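Local coordinates for ZT_dimer domain-containing protein (Thermotoga maritima, PDB 6VDA) that binds zinc through the C-terminal domain of a cation diffusion facilitator, a membrane protein that probably transports divalent metal cations, at residues A[23-28]-A[44-49]. Residues are numbered along the deposited sequence; the frame is centred on the assembly and turned at random.
Sequences PNVHNP and MDIEVD. With ZN (zinc ion), chain B; SO4 (sulfate ion), chain C.
Near the open end of the β-hairpin formed by strands 26-36 and 39-48, His26 and Glu47 face each other as an antiparallel hydrogen-bonded pair. His26 N donates to Glu47 O and Glu47 N to His26 O, both at 2.8 Å, the second bond being the straighter. Between this pair and the one that joins His29 to Asp45 the first strand carries an extra residue, a bulge at which Asn27 takes a positive phi, while Pro28 CA makes a CA-H...O contact across to Asp45 O (3.3 Å). On the face of the sheet turned to helix 54-71, where Leu60 and Ile64 pack against Val25, Val25 crosses Ile46 at about a right angle, CG1 lying 3.9 Å from Ile46 CG2. This α-β-β-α-β domain of cation diffusion facilitators carries its zinc site on the other face: Asp45 OD2 binds the zinc ion at 2.2 Å, with His29, Glu83 and Glu89 completing the site. On that same face Glu47 CG stands anti to the carbonyl carbon and the chain is extended beyond it (chi2 179°), which carries the carboxylate alongside the Asn27 side chain; OE1 accepts a hydrogen bond from Gly86 N. Were Glu47 cut back to an alanine, the Gly86 amide would probably lose its acceptor and the Asn27 side chain the carboxylate beside it. A sulfate, probably from the crystallisation liquor, sits at the edge of the His26 ring, taking hydrogen bonds from His26 ND1 (to O2, 2.6 Å) and Asn27 N.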
ATOM      1  N   PRO A  23       6.053  -9.435  16.756  1.00 89.36           N
ATOM      2  CA  PRO A  23       6.956  -8.580  17.531  1.00 90.66           C
ATOM      3  C   PRO A  23       7.596  -7.432  16.736  1.00 87.22           C
ATOM      4  O   PRO A  23       7.914  -6.430  17.326  1.00 85.98           O
ATOM      5  CB  PRO A  23       8.049  -9.547  18.019  1.00 92.07           C
ATOM      6  CG  PRO A  23       8.041 -10.676  17.008  1.00 92.23           C
ATOM      7  CD  PRO A  23       6.619 -10.766  16.489  1.00 90.29           C
ATOM      8  N   ASN A  24       7.778  -7.617  15.429  1.00 87.90           N
ATOM      9  CA  ASN A  24       8.448  -6.642  14.525  1.00 89.94           C
ATOM     10  C   ASN A  24       7.399  -5.720  13.867  1.00 83.75           C
ATOM     11  O   ASN A  24       7.803  -4.835  13.086  1.00 79.56           O
ATOM     12  CB  ASN A  24       9.359  -7.361  13.520  1.00 94.90           C
ATOM     13  CG  ASN A  24       8.766  -8.631  12.939  1.00 99.95           C
ATOM     14  OD1 ASN A  24       7.561  -8.879  13.046  1.00 98.72           O
ATOM     15  ND2 ASN A  24       9.613  -9.451  12.333  1.00101.79           N
ATOM     16  N   VAL A  25       6.106  -5.892  14.180  1.00 77.97           N
ATOM     17  CA  VAL A  25       5.027  -4.924  13.808  1.00 76.86           C
ATOM     18  C   VAL A  25       5.002  -3.811  14.858  1.00 76.83           C
ATOM     19  O   VAL A  25       4.954  -4.136  16.050  1.00 80.15           O
ATOM     20  CB  VAL A  25       3.651  -5.597  13.685  1.00 74.83           C
ATOM     21  CG1 VAL A  25       2.528  -4.575  13.663  1.00 75.09           C
ATOM     22  CG2 VAL A  25       3.584  -6.497  12.465  1.00 75.21           C
ATOM     23  N   HIS A  26       5.069  -2.552  14.428  1.00 73.78           N
ATOM     24  CA  HIS A  26       5.104  -1.373  15.330  1.00 73.89           C
ATOM     25  C   HIS A  26       4.062  -0.339  14.894  1.00 71.63           C
ATOM     26  O   HIS A  26       3.722  -0.301  13.692  1.00 66.45           O
ATOM     27  CB  HIS A  26       6.527  -0.804  15.399  1.00 76.32           C
ATOM     28  CG  HIS A  26       7.484  -1.734  16.063  1.00 76.98           C
ATOM     29  ND1 HIS A  26       7.457  -1.967  17.421  1.00 77.12           N
ATOM     30  CD2 HIS A  26       8.461  -2.518  15.558  1.00 76.08           C
ATOM     31  CE1 HIS A  26       8.387  -2.843  17.727  1.00 77.95           C
ATOM     32  NE2 HIS A  26       9.009  -3.204  16.598  1.00 76.66           N
ATOM     33  N   ASN A  27       3.546   0.418  15.866  1.00 71.23           N
ATOM     34  CA  ASN A  27       2.722   1.635  15.663  1.00 71.41           C
ATOM     35  C   ASN A  27       1.667   1.397  14.588  1.00 71.38           C
ATOM     36  O   ASN A  27       1.607   2.135  13.607  1.00 72.21           O
ATOM     37  CB  ASN A  27       3.600   2.827  15.282  1.00 70.80           C
ATOM     38  CG  ASN A  27       2.860   4.144  15.378  1.00 71.31           C
ATOM     39  OD1 ASN A  27       3.157   5.091  14.650  1.00 69.58           O
ATOM     40  ND2 ASN A  27       1.896   4.212  16.278  1.00 66.05           N
ATOM     41  N   PRO A  28       0.802   0.367  14.720  1.00 72.92           N
ATOM     42  CA  PRO A  28      -0.342   0.228  13.821  1.00 72.86           C
ATOM     43  C   PRO A  28      -1.213   1.488  13.938  1.00 74.07           C
ATOM     44  O   PRO A  28      -1.488   1.899  15.057  1.00 73.42           O
ATOM     45  CB  PRO A  28      -1.079  -1.024  14.312  1.00 73.22           C
ATOM     46  CG  PRO A  28      -0.586  -1.213  15.746  1.00 76.86           C
ATOM     47  CD  PRO A  28       0.838  -0.687  15.747  1.00 77.25           C
ATOM     48  N   MET A  44      -4.951  -0.935   7.071  1.00 76.85           N
ATOM     49  CA  MET A  44      -4.116  -0.403   8.173  1.00 71.92           C
ATOM     50  C   MET A  44      -2.731  -0.011   7.650  1.00 73.76           C
ATOM     51  O   MET A  44      -2.314  -0.519   6.592  1.00 75.59           O
ATOM     52  CB  MET A  44      -3.981  -1.439   9.293  1.00 73.56           C
ATOM     53  CG  MET A  44      -3.162  -2.668   8.929  1.00 74.36           C
ATOM     54  SD  MET A  44      -3.206  -3.924  10.242  1.00 80.38           S
ATOM     55  CE  MET A  44      -4.819  -4.652   9.973  1.00 80.28           C
ATOM     56  N   ASP A  45      -2.057   0.879   8.374  1.00 73.19           N
ATOM     57  CA  ASP A  45      -0.605   1.139   8.227  1.00 73.15           C
ATOM     58  C   ASP A  45       0.096   0.442   9.388  1.00 71.33           C
ATOM     59  O   ASP A  45      -0.461   0.479  10.492  1.00 70.52           O
ATOM     60  CB  ASP A  45      -0.299   2.636   8.228  1.00 75.43           C
ATOM     61  CG  ASP A  45      -0.866   3.365   7.024  1.00 75.51           C
ATOM     62  OD1 ASP A  45      -1.559   2.714   6.236  1.00 76.51           O
ATOM     63  OD2 ASP A  45      -0.597   4.572   6.885  1.00 76.45           O
ATOM     64  N   ILE A  46       1.241  -0.194   9.136  1.00 69.69           N
ATOM     65  CA  ILE A  46       2.169  -0.654  10.208  1.00 69.78           C
ATOM     66  C   ILE A  46       3.535  -0.024   9.950  1.00 68.20           C
ATOM     67  O   ILE A  46       3.826   0.321   8.795  1.00 71.18           O
ATOM     68  CB  ILE A  46       2.240  -2.196  10.296  1.00 67.84           C
ATOM     69  CG1 ILE A  46       2.798  -2.823   9.015  1.00 66.58           C
ATOM     70  CG2 ILE A  46       0.885  -2.776  10.673  1.00 66.28           C
ATOM     71  CD1 ILE A  46       3.193  -4.270   9.166  1.00 68.40           C
ATOM     72  N   GLU A  47       4.349   0.077  10.996  1.00 72.74           N
ATOM     73  CA  GLU A  47       5.769   0.484  10.909  1.00 73.21           C
ATOM     74  C   GLU A  47       6.664  -0.724  11.209  1.00 74.43           C
ATOM     75  O   GLU A  47       6.326  -1.530  12.104  1.00 74.31           O
ATOM     76  CB  GLU A  47       6.012   1.651  11.861  1.00 75.14           C
ATOM     77  CG  GLU A  47       5.327   2.916  11.406  1.00 76.24           C
ATOM     78  CD  GLU A  47       5.513   4.094  12.341  1.00 78.83           C
ATOM     79  OE1 GLU A  47       6.628   4.256  12.870  1.00 83.50           O
ATOM     80  OE2 GLU A  47       4.543   4.834  12.537  1.00 79.34           O
ATOM     81  N   VAL A  48       7.766  -0.847  10.468  1.00 78.13           N
ATOM     82  CA  VAL A  48       8.814  -1.882  10.707  1.00 76.49           C
ATOM     83  C   VAL A  48      10.181  -1.205  10.666  1.00 79.20           C
ATOM     84  O   VAL A  48      10.309  -0.100  10.094  1.00 77.03           O
ATOM     85  CB  VAL A  48       8.721  -3.042   9.698  1.00 77.45           C
ATOM     86  CG1 VAL A  48       7.319  -3.638   9.685  1.00 77.55           C
ATOM     87  CG2 VAL A  48       9.151  -2.632   8.295  1.00 76.05           C
ATOM     88  N   ASP A  49      11.163  -1.844  11.288  1.00 81.59           N
ATOM     89  CA  ASP A  49      12.569  -1.395  11.224  1.00 83.27           C
ATOM     90  C   ASP A  49      12.836  -1.002   9.764  1.00 80.11           C
ATOM     91  O   ASP A  49      12.528  -1.812   8.871  1.00 76.25           O
ATOM     92  CB  ASP A  49      13.491  -2.481  11.778  1.00 87.32           C
ATOM     93  CG  ASP A  49      14.916  -2.004  11.940  1.00 92.74           C
ATOM     94  OD1 ASP A  49      15.532  -1.692  10.914  1.00 96.22           O
ATOM     95  OD2 ASP A  49      15.381  -1.913  13.095  1.00101.54           O
TER
HETATM   96 ZN    ZN B 401       1.031   5.590   7.943  1.00 88.32          ZN
HETATM   97  S   SO4 C 402       4.960  -0.153  19.006  0.50 73.68           S
HETATM   98  O1  SO4 C 402       3.753  -0.766  18.521  0.50 74.20           O
HETATM   99  O2  SO4 C 402       5.892  -1.175  19.399  0.50 74.27           O
HETATM  100  O3  SO4 C 402       4.658   0.677  20.140  0.50 73.16           O
HETATM  101  O4  SO4 C 402       5.541   0.652  17.970  0.50 74.20           O